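Local coordinates for FEZ-1 protein (Fluoribacter gormanii, PDB 5WCK) that probably hydrolyses beta-lactam antibiotics, as a monomeric subclass B3 metallo-beta-lactamase that holds two zinc ions in its active site, at residues 72-77 with 115-120; 147-152 with 176-181; 195-200 with 251-256. The protein carries 2 engineered substitutions. All coordinates share one frame; numbering follows the deposited sequence.

Interaction 1: 72-77 with 115-120; sequences AHFDHA and SSTYFT. With ZN (zinc ion), chain C; ZN (zinc ion), chain D.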
loop_
_atom_site.group_PDB
_atom_site.type_symbol
_atom_site.label_atom_id
_atom_site.label_comp_id
_atom_site.label_asym_id
_atom_site.label_seq_id
_atom_site.Cartn_x
_atom_site.Cartn_y
_atom_site.Cartn_z
ATOM N N ALA A 72 -7.567 -0.834 3.463
ATOM C CA ALA A 72 -8.309 -0.195 4.561
ATOM C C ALA A 72 -8.078 -0.929 5.887
ATOM O O ALA A 72 -8.967 -1.594 6.396
ATOM C CB ALA A 72 -9.783 -0.120 4.216
ATOM N N HIS A 73 -6.871 -0.791 6.436
ATOM C CA HIS A 73 -6.547 -1.114 7.812
ATOM C C HIS A 73 -5.903 0.116 8.463
ATOM O O HIS A 73 -5.278 0.942 7.794
ATOM C CB HIS A 73 -5.625 -2.329 7.914
ATOM C CG HIS A 73 -6.305 -3.642 7.755
ATOM N ND1 HIS A 73 -5.620 -4.802 7.351
ATOM C CD2 HIS A 73 -7.591 -4.012 7.965
ATOM C CE1 HIS A 73 -6.479 -5.809 7.339
ATOM N NE2 HIS A 73 -7.690 -5.354 7.670
ATOM N N PHE A 74 -6.053 0.214 9.785
ATOM C CA PHE A 74 -5.582 1.394 10.519
ATOM C C PHE A 74 -4.103 1.708 10.261
ATOM O O PHE A 74 -3.723 2.892 10.259
ATOM C CB PHE A 74 -5.831 1.245 12.029
ATOM C CG PHE A 74 -4.905 0.274 12.707
ATOM C CD1 PHE A 74 -5.178 -1.083 12.719
ATOM C CD2 PHE A 74 -3.722 0.707 13.283
ATOM C CE1 PHE A 74 -4.300 -1.986 13.297
ATOM C CE2 PHE A 74 -2.846 -0.195 13.864
ATOM C CZ PHE A 74 -3.130 -1.542 13.867
ATOM N N ASP A 75 -3.257 0.683 10.068
ATOM C CA ASP A 75 -1.820 0.904 9.943
ATOM C C ASP A 75 -1.472 1.574 8.608
ATOM O O ASP A 75 -0.365 2.078 8.488
ATOM C CB ASP A 75 -1.002 -0.372 10.176
ATOM C CG ASP A 75 -1.326 -1.556 9.285
ATOM O OD1 ASP A 75 -2.514 -1.731 8.976
ATOM O OD2 ASP A 75 -0.399 -2.337 8.953
ATOM N N HIS A 76 -2.381 1.552 7.623
ATOM C CA HIS A 76 -2.154 2.225 6.344
ATOM C C HIS A 76 -3.024 3.462 6.151
ATOM O O HIS A 76 -2.658 4.319 5.335
ATOM C CB HIS A 76 -2.323 1.228 5.182
ATOM C CG HIS A 76 -1.494 0.016 5.407
ATOM N ND1 HIS A 76 -0.122 0.040 5.331
ATOM C CD2 HIS A 76 -1.817 -1.216 5.858
ATOM C CE1 HIS A 76 0.359 -1.136 5.690
ATOM N NE2 HIS A 76 -0.643 -1.941 5.981
ATOM N N ALA A 77 -4.139 3.573 6.886
ATOM C CA ALA A 77 -5.189 4.553 6.570
ATOM C C ALA A 77 -5.609 5.419 7.769
ATOM O O ALA A 77 -6.448 6.294 7.581
ATOM C CB ALA A 77 -6.394 3.852 6.008
ATOM N N SER A 115 -12.094 -2.802 18.879
ATOM C CA SER A 115 -12.039 -1.345 18.886
ATOM C C SER A 115 -10.598 -0.809 18.785
ATOM O O SER A 115 -10.391 0.376 18.419
ATOM C CB SER A 115 -12.748 -0.799 20.102
ATOM O OG SER A 115 -12.039 -1.118 21.280
ATOM N N SER A 116 -9.599 -1.654 19.054
ATOM C CA SER A 116 -8.189 -1.300 18.949
ATOM C C SER A 116 -7.780 -1.058 17.489
ATOM O O SER A 116 -6.684 -0.523 17.246
ATOM C CB SER A 116 -7.306 -2.337 19.595
ATOM O OG SER A 116 -7.151 -3.491 18.756
ATOM N N THR A 117 -8.641 -1.467 16.542
ATOM C CA THR A 117 -8.361 -1.337 15.112
ATOM C C THR A 117 -9.125 -0.178 14.476
ATOM O O THR A 117 -8.971 0.063 13.276
ATOM C CB THR A 117 -8.696 -2.640 14.366
ATOM O OG1 THR A 117 -10.114 -2.866 14.373
ATOM C CG2 THR A 117 -7.956 -3.826 14.942
ATOM N N TYR A 118 -9.950 0.539 15.252
ATOM C CA TYR A 118 -10.753 1.595 14.691
ATOM C C TYR A 118 -9.878 2.825 14.430
ATOM O O TYR A 118 -8.788 2.973 14.976
ATOM C CB TYR A 118 -11.892 2.009 15.626
ATOM C CG TYR A 118 -12.921 0.961 15.961
ATOM C CD1 TYR A 118 -13.037 -0.238 15.275
ATOM C CD2 TYR A 118 -13.786 1.179 17.021
ATOM C CE1 TYR A 118 -13.999 -1.180 15.610
ATOM C CE2 TYR A 118 -14.753 0.250 17.373
ATOM C CZ TYR A 118 -14.860 -0.938 16.669
ATOM O OH TYR A 118 -15.811 -1.844 17.031
ATOM N N PHE A 119 -10.356 3.688 13.541
ATOM C CA PHE A 119 -9.640 4.917 13.199
ATOM C C PHE A 119 -10.650 5.994 12.796
ATOM O O PHE A 119 -11.828 5.735 12.634
ATOM C CB PHE A 119 -8.592 4.608 12.115
ATOM C CG PHE A 119 -9.113 3.898 10.892
ATOM C CD1 PHE A 119 -9.243 2.513 10.867
ATOM C CD2 PHE A 119 -9.438 4.599 9.745
ATOM C CE1 PHE A 119 -9.707 1.861 9.735
ATOM C CE2 PHE A 119 -9.907 3.949 8.618
ATOM C CZ PHE A 119 -10.039 2.579 8.615
ATOM N N THR A 120 -10.171 7.223 12.648
ATOM C CA THR A 120 -11.038 8.377 12.355
ATOM C C THR A 120 -11.772 8.186 11.034
ATOM O O THR A 120 -11.156 7.880 10.006
ATOM C CB THR A 120 -10.218 9.669 12.360
ATOM O OG1 THR A 120 -9.552 9.751 13.621
ATOM C CG2 THR A 120 -11.071 10.895 12.128
HETATM ZN ZN ZN C . -0.387 -3.591 7.332
HETATM ZN ZN ZN D . -3.686 -5.018 6.674
HETATM O O HOH W 1 -8.074 -1.356 10.968
HETATM O O HOH W 2 -2.223 -4.291 7.773
#
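Both F74 and F119 place CG between their own backbone N and carbonyl carbon (chi1 73° and 53°), and these torsions set who touches whom: the F119 ring reaches the short helix 74-77, whereas the F74 ring swings alongside T117. The two rings therefore do not stack on each other. Instead F119 CD1 meets F74 CB at 3.8 Å, and F119 CE2, diagonally across the ring from CD1, lies 4.4 Å from A77 CB. The F74 ring in turn presents CD1 obliquely to T117 CA, 4.0 Å away. No direct hydrogen bond joins 72-77 to 115-120. A water does so, accepting from F74 N at 2.8 Å and donating to T117 O at 2.9 Å; it lies at the edge of the F74 ring, in its plane. H73, at the N-cap position, accepts through its O the bond from H76 N. Outside the pair, I101 of helix 95-103 touches both A77 and F119, and T117 OG1 is held by D114 O. The polar side chains of 72-77 turn to the metals: H73 ND1 binds one zinc ion, while D75 OD2 and H76 NE2 bind the other. A second water bridges the two ions, 2.0 Å from each, and donates to D75 OD1. With H71, which shares the zinc ion of H73, these residues form the HxHxDH motif of the superfamily. Chemically, the segment is divided: apolar groups and one water-satisfied helix N-H face 115-120, while the metal-binding side chains end at the zinc ions, so the loop packs against the motif without supplying a ligand itself.

Interaction 2: 147-152 with 176-181; sequences PGHTRG and GVNPGY. With ZN (zinc ion), chain D.
G176 O is gripped by two donors, H149 ND1 from across the contact and Y196 OH from helix 192-204. The bond from H149 ND1 measures 2.8 Å with an N-H...O angle of 163°. The oxygen lies in the imidazole plane, although seen from G176 the donor sits above the carbonyl plane. With CG anti to the backbone N (chi1 -178°), the ring extends between G176 and the metal, and its other nitrogen, NE2, binds a zinc ion at 2.1 Å. A second bond ties the H149 backbone: Y181 OH donates to H149 O over 2.6 Å, in the carbonyl plane. N178 adds a contact at the ring's rim, its OD1 3.2 Å from H149 CE1, with the amide nearly perpendicular to the imidazole; N178 ND2 is hydrogen-bonded to Y111 OH. A type II turn from N178 to Y181, closed by the hydrogen bond from Y181 N to N178 O, folds the loop, and N178 CB lies over one face of the Y181 ring, toward its rim. Its G180 adopts a positive phi, 98°, suited to glycine. H71 and H73 complete the protein ligands of this zinc. Engaged at both ring nitrogens, H149 is probably restrained in its ring rotation, and G176 O acts as a second-shell acceptor that would be expected to polarise the imidazole and strengthen its donation to the metal.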
loop_
_atom_site.group_PDB
_atom_site.type_symbol
_atom_site.label_atom_id
_atom_site.label_comp_id
_atom_site.label_asym_id
_atom_site.label_seq_id
_atom_site.Cartn_x
_atom_site.Cartn_y
_atom_site.Cartn_z
ATOM N N PRO A 147 -7.777 -8.648 -3.867
ATOM C CA PRO A 147 -8.513 -8.791 -2.618
ATOM C C PRO A 147 -8.142 -10.038 -1.820
ATOM O O PRO A 147 -7.417 -10.922 -2.289
ATOM C CB PRO A 147 -9.954 -8.868 -3.125
ATOM C CG PRO A 147 -9.833 -9.625 -4.423
ATOM C CD PRO A 147 -8.540 -9.129 -5.028
ATOM N N GLY A 148 -8.655 -10.063 -0.595
ATOM C CA GLY A 148 -8.451 -11.158 0.355
ATOM C C GLY A 148 -8.022 -10.623 1.707
ATOM O O GLY A 148 -8.749 -10.748 2.709
ATOM N N HIS A 149 -6.853 -9.962 1.731
ATOM C CA HIS A 149 -6.349 -9.318 2.940
ATOM C C HIS A 149 -7.356 -8.282 3.453
ATOM O O HIS A 149 -7.590 -8.184 4.662
ATOM C CB HIS A 149 -4.941 -8.748 2.712
ATOM C CG HIS A 149 -4.385 -8.130 3.941
ATOM N ND1 HIS A 149 -3.764 -8.864 4.935
ATOM C CD2 HIS A 149 -4.412 -6.847 4.358
ATOM C CE1 HIS A 149 -3.415 -8.033 5.922
ATOM N NE2 HIS A 149 -3.804 -6.787 5.589
ATOM N N THR A 150 -7.869 -7.465 2.531
ATOM C CA THR A 150 -9.098 -6.709 2.717
ATOM C C THR A 150 -9.933 -6.901 1.462
ATOM O O THR A 150 -9.462 -7.409 0.445
ATOM C CB THR A 150 -8.872 -5.211 2.973
ATOM O OG1 THR A 150 -8.414 -4.616 1.758
ATOM C CG2 THR A 150 -7.931 -4.929 4.116
ATOM N N ARG A 151 -11.215 -6.547 1.548
ATOM C CA ARG A 151 -12.106 -6.762 0.409
ATOM C C ARG A 151 -11.634 -5.953 -0.803
ATOM O O ARG A 151 -11.827 -6.386 -1.942
ATOM C CB ARG A 151 -13.518 -6.298 0.765
ATOM C CG ARG A 151 -14.169 -7.057 1.906
ATOM C CD ARG A 151 -15.514 -6.423 2.206
ATOM N NE ARG A 151 -16.281 -7.056 3.267
ATOM C CZ ARG A 151 -17.047 -8.126 3.133
ATOM N NH1 ARG A 151 -17.102 -8.775 1.976
ATOM N NH2 ARG A 151 -17.743 -8.551 4.190
ATOM N N GLY A 152 -11.049 -4.771 -0.549
ATOM C CA GLY A 152 -10.651 -3.851 -1.609
ATOM C C GLY A 152 -9.158 -3.583 -1.679
ATOM O O GLY A 152 -8.759 -2.572 -2.250
ATOM N N GLY A 176 -1.227 -11.138 2.610
ATOM C CA GLY A 176 -1.034 -11.865 3.839
ATOM C C GLY A 176 -2.347 -12.324 4.443
ATOM O O GLY A 176 -3.352 -11.611 4.351
ATOM N N VAL A 177 -2.328 -13.503 5.061
ATOM C CA VAL A 177 -3.459 -13.996 5.830
ATOM C C VAL A 177 -3.188 -13.640 7.285
ATOM O O VAL A 177 -2.248 -14.188 7.868
ATOM C CB VAL A 177 -3.665 -15.510 5.673
ATOM C CG1 VAL A 177 -4.859 -16.007 6.481
ATOM C CG2 VAL A 177 -3.785 -15.908 4.220
ATOM N N ASN A 178 -3.968 -12.731 7.867
ATOM C CA ASN A 178 -3.727 -12.326 9.249
ATOM C C ASN A 178 -4.102 -13.449 10.202
ATOM O O ASN A 178 -4.995 -14.240 9.940
ATOM C CB ASN A 178 -4.489 -11.066 9.628
ATOM C CG ASN A 178 -3.844 -9.812 9.070
ATOM O OD1 ASN A 178 -2.769 -9.867 8.456
ATOM N ND2 ASN A 178 -4.463 -8.664 9.308
ATOM N N PRO A 179 -3.408 -13.537 11.348
ATOM C CA PRO A 179 -3.716 -14.534 12.371
ATOM C C PRO A 179 -5.187 -14.482 12.776
ATOM O O PRO A 179 -5.681 -13.433 13.175
ATOM C CB PRO A 179 -2.839 -14.125 13.557
ATOM C CG PRO A 179 -1.723 -13.335 12.952
ATOM C CD PRO A 179 -2.289 -12.679 11.721
ATOM N N GLY A 180 -5.874 -15.615 12.633
ATOM C CA GLY A 180 -7.270 -15.690 13.011
ATOM C C GLY A 180 -8.246 -15.538 11.858
ATOM O O GLY A 180 -9.429 -15.847 12.028
ATOM N N TYR A 181 -7.758 -15.128 10.694
ATOM C CA TYR A 181 -8.668 -15.008 9.534
ATOM C C TYR A 181 -9.253 -16.398 9.247
ATOM O O TYR A 181 -8.508 -17.315 9.314
ATOM C CB TYR A 181 -7.864 -14.588 8.302
ATOM C CG TYR A 181 -7.814 -13.110 8.008
ATOM C CD1 TYR A 181 -8.115 -12.172 8.977
ATOM C CD2 TYR A 181 -7.472 -12.658 6.749
ATOM C CE1 TYR A 181 -8.061 -10.821 8.697
ATOM C CE2 TYR A 181 -7.420 -11.311 6.452
ATOM C CZ TYR A 181 -7.724 -10.386 7.430
ATOM O OH TYR A 181 -7.693 -9.052 7.154
HETATM ZN ZN ZN D . -3.686 -5.018 6.674
HETATM O O HOH W 2 -2.223 -4.291 7.773
#

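Interaction 3: 195-200 with 251-256; sequences DYKHSI and NDFYTE
Y196 and F253 make the innermost contact of the two helices. Y196 CB stands over one face of the F253 ring, 3.4 Å from F253 CE1 and 3.7 Å from the ring centroid, a CH-pi contact. The two rings are near parallel, with planes at 23°, but slid so far apart that they barely overlap, their centroids being 5.1 Å apart. F253 owes this reach to its first torsion, CG anti to the backbone N (chi1 165°), which drives the ring into 195-200. I200 CD1 approaches F253 CD2 obliquely at 3.8 Å and also touches Y254 CE2. Toward the outside, the extended aliphatic chain of K197 crosses both aromatics at about a right angle: its CE lies in the F253 ring plane at the edge, and its CG rests 3.5 Å from Y254 OH. Y254 also has F253 CE2 above one face of its ring, offset toward the rim, so the two aromatics of 251-256 lie against each other. No hydrogen bond crosses the interface. On the side toward the metal-site loops, a second shell meets the helices: the Y196 hydroxyl is taken up by the loop of G176, and V177 packs on F253. The segment axes approach to 10.9 Å at 156° between their N-to-C directions, a roughly antiparallel pairing with the closest CA atoms at Y196 and F253. Helix 192-204 thereby joins the metal-site loops to the long C-terminal helix 239-262, and the pair belongs to the outer helical layer of the alpha-beta/beta-alpha sandwich characteristic of metallo-beta-lactamases.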
loop_
_atom_site.group_PDB
_atom_site.type_symbol
_atom_site.label_atom_id
_atom_site.label_comp_id
_atom_site.label_asym_id
_atom_site.label_seq_id
_atom_site.Cartn_x
_atom_site.Cartn_y
_atom_site.Cartn_z
ATOM N N ASP A 195 -11.030 -14.851 -3.375
ATOM C CA ASP A 195 -10.400 -13.551 -3.577
ATOM C C ASP A 195 -8.868 -13.662 -3.492
ATOM O O ASP A 195 -8.162 -13.147 -4.370
ATOM C CB ASP A 195 -10.977 -12.517 -2.604
ATOM C CG ASP A 195 -12.260 -11.864 -3.106
ATOM O OD1 ASP A 195 -12.801 -12.286 -4.170
ATOM O OD2 ASP A 195 -12.726 -10.927 -2.429
ATOM N N TYR A 196 -8.355 -14.321 -2.452
ATOM C CA TYR A 196 -6.900 -14.550 -2.345
ATOM C C TYR A 196 -6.399 -15.295 -3.591
ATOM O O TYR A 196 -5.308 -14.975 -4.115
ATOM C CB TYR A 196 -6.548 -15.355 -1.090
ATOM C CG TYR A 196 -6.383 -14.565 0.185
ATOM C CD1 TYR A 196 -5.205 -13.892 0.459
ATOM C CD2 TYR A 196 -7.352 -14.571 1.175
ATOM C CE1 TYR A 196 -5.003 -13.214 1.656
ATOM C CE2 TYR A 196 -7.194 -13.857 2.357
ATOM C CZ TYR A 196 -5.999 -13.198 2.612
ATOM O OH TYR A 196 -5.799 -12.531 3.798
ATOM N N LYS A 197 -7.157 -16.293 -4.042
ATOM C CA LYS A 197 -6.724 -17.089 -5.211
ATOM C C LYS A 197 -6.651 -16.215 -6.459
ATOM O O LYS A 197 -5.712 -16.314 -7.249
ATOM C CB LYS A 197 -7.634 -18.307 -5.391
ATOM C CG LYS A 197 -7.486 -19.320 -4.270
ATOM C CD LYS A 197 -8.535 -20.414 -4.270
ATOM C CE LYS A 197 -8.536 -21.227 -2.994
ATOM N NZ LYS A 197 -9.585 -22.283 -3.059
ATOM N N HIS A 198 -7.628 -15.329 -6.616
ATOM C CA HIS A 198 -7.618 -14.379 -7.711
ATOM C C HIS A 198 -6.398 -13.463 -7.611
ATOM O O HIS A 198 -5.724 -13.210 -8.608
ATOM C CB HIS A 198 -8.917 -13.565 -7.744
ATOM C CG HIS A 198 -8.915 -12.529 -8.805
ATOM N ND1 HIS A 198 -8.983 -12.854 -10.151
ATOM C CD2 HIS A 198 -8.814 -11.189 -8.734
ATOM C CE1 HIS A 198 -8.952 -11.733 -10.856
ATOM N NE2 HIS A 198 -8.826 -10.712 -10.028
ATOM N N SER A 199 -6.106 -12.964 -6.403
ATOM C CA SER A 199 -4.949 -12.100 -6.199
ATOM C C SER A 199 -3.660 -12.824 -6.611
ATOM O O SER A 199 -2.765 -12.229 -7.199
ATOM C CB SER A 199 -4.842 -11.633 -4.796
ATOM O OG SER A 199 -5.870 -10.714 -4.499
ATOM N N ILE A 200 -3.549 -14.084 -6.216
ATOM C CA ILE A 200 -2.369 -14.896 -6.581
ATOM C C ILE A 200 -2.251 -14.983 -8.106
ATOM O O ILE A 200 -1.161 -14.776 -8.663
ATOM C CB ILE A 200 -2.420 -16.284 -5.926
ATOM C CG1 ILE A 200 -2.241 -16.160 -4.412
ATOM C CG2 ILE A 200 -1.381 -17.211 -6.540
ATOM C CD1 ILE A 200 -2.681 -17.347 -3.636
ATOM N N ASN A 251 2.289 -19.504 -1.531
ATOM C CA ASN A 251 2.502 -20.743 -0.815
ATOM C C ASN A 251 1.990 -20.601 0.630
ATOM O O ASN A 251 1.355 -21.518 1.148
ATOM C CB ASN A 251 3.969 -21.165 -0.894
ATOM C CG ASN A 251 4.320 -21.732 -2.258
ATOM O OD1 ASN A 251 3.451 -22.260 -2.949
ATOM N ND2 ASN A 251 5.578 -21.609 -2.660
ATOM N N ASP A 252 2.253 -19.458 1.283
ATOM C CA ASP A 252 1.788 -19.192 2.656
ATOM C C ASP A 252 0.254 -19.282 2.727
ATOM O O ASP A 252 -0.302 -19.812 3.698
ATOM C CB ASP A 252 2.252 -17.826 3.160
ATOM C CG ASP A 252 3.750 -17.691 3.396
ATOM O OD1 ASP A 252 4.439 -18.738 3.425
ATOM O OD2 ASP A 252 4.236 -16.513 3.525
ATOM N N PHE A 253 -0.430 -18.755 1.711
ATOM C CA PHE A 253 -1.875 -18.793 1.673
ATOM C C PHE A 253 -2.342 -20.254 1.630
ATOM O O PHE A 253 -3.224 -20.659 2.413
ATOM C CB PHE A 253 -2.455 -17.997 0.498
ATOM C CG PHE A 253 -3.904 -18.320 0.250
ATOM C CD1 PHE A 253 -4.907 -17.749 1.017
ATOM C CD2 PHE A 253 -4.275 -19.251 -0.705
ATOM C CE1 PHE A 253 -6.228 -18.103 0.832
ATOM C CE2 PHE A 253 -5.599 -19.594 -0.906
ATOM C CZ PHE A 253 -6.574 -19.021 -0.134
ATOM N N TYR A 254 -1.762 -21.052 0.729
ATOM C CA TYR A 254 -2.157 -22.454 0.600
ATOM C C TYR A 254 -1.756 -23.276 1.824
ATOM O O TYR A 254 -2.455 -24.227 2.185
ATOM C CB TYR A 254 -1.671 -23.059 -0.715
ATOM C CG TYR A 254 -2.607 -22.780 -1.863
ATOM C CD1 TYR A 254 -3.700 -23.595 -2.102
ATOM C CD2 TYR A 254 -2.459 -21.657 -2.651
ATOM C CE1 TYR A 254 -4.588 -23.328 -3.124
ATOM C CE2 TYR A 254 -3.335 -21.370 -3.673
ATOM C CZ TYR A 254 -4.402 -22.209 -3.911
ATOM O OH TYR A 254 -5.249 -21.916 -4.923
ATOM N N THR A 255 -0.652 -22.916 2.478
ATOM C CA THR A 255 -0.270 -23.553 3.725
ATOM C C THR A 255 -1.345 -23.304 4.800
ATOM O O THR A 255 -1.687 -24.225 5.579
ATOM C CB THR A 255 1.111 -23.084 4.196
ATOM O OG1 THR A 255 2.051 -23.565 3.235
ATOM C CG2 THR A 255 1.456 -23.621 5.573
ATOM N N GLU A 256 -1.832 -22.068 4.888
ATOM C CA GLU A 256 -2.840 -21.712 5.898
ATOM C C GLU A 256 -4.176 -22.379 5.546
ATOM O O GLU A 256 -4.892 -22.848 6.420
ATOM C CB GLU A 256 -2.986 -20.198 6.040
ATOM C CG GLU A 256 -3.977 -19.785 7.093
ATOM C CD GLU A 256 -3.712 -20.243 8.527
ATOM O OE1 GLU A 256 -4.695 -20.244 9.319
ATOM O OE2 GLU A 256 -2.532 -20.573 8.860
#

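Interactions 1 and 2 meet at one zinc ion, which H73 of the first and H149 of the second both bind; H73 ND1 lies 3.2 Å from H149 NE2, and the bridging water serves both. Packing continues from H73 CE1 to Y181 OH at 3.5 Å. Interaction 3 is a layer further out, its centre about 10 Å from that of interaction 2 and about 24 Å from that of interaction 1. It reaches interaction 2 through two probable hydrogen bonds, G176 O to Y196 OH and P147 O to S199 OG, each 2.7 Å. A path thus runs from helix 239-262 through F253, Y196, G176 and H149 to the metal, whereas interactions 1 and 3 do not touch.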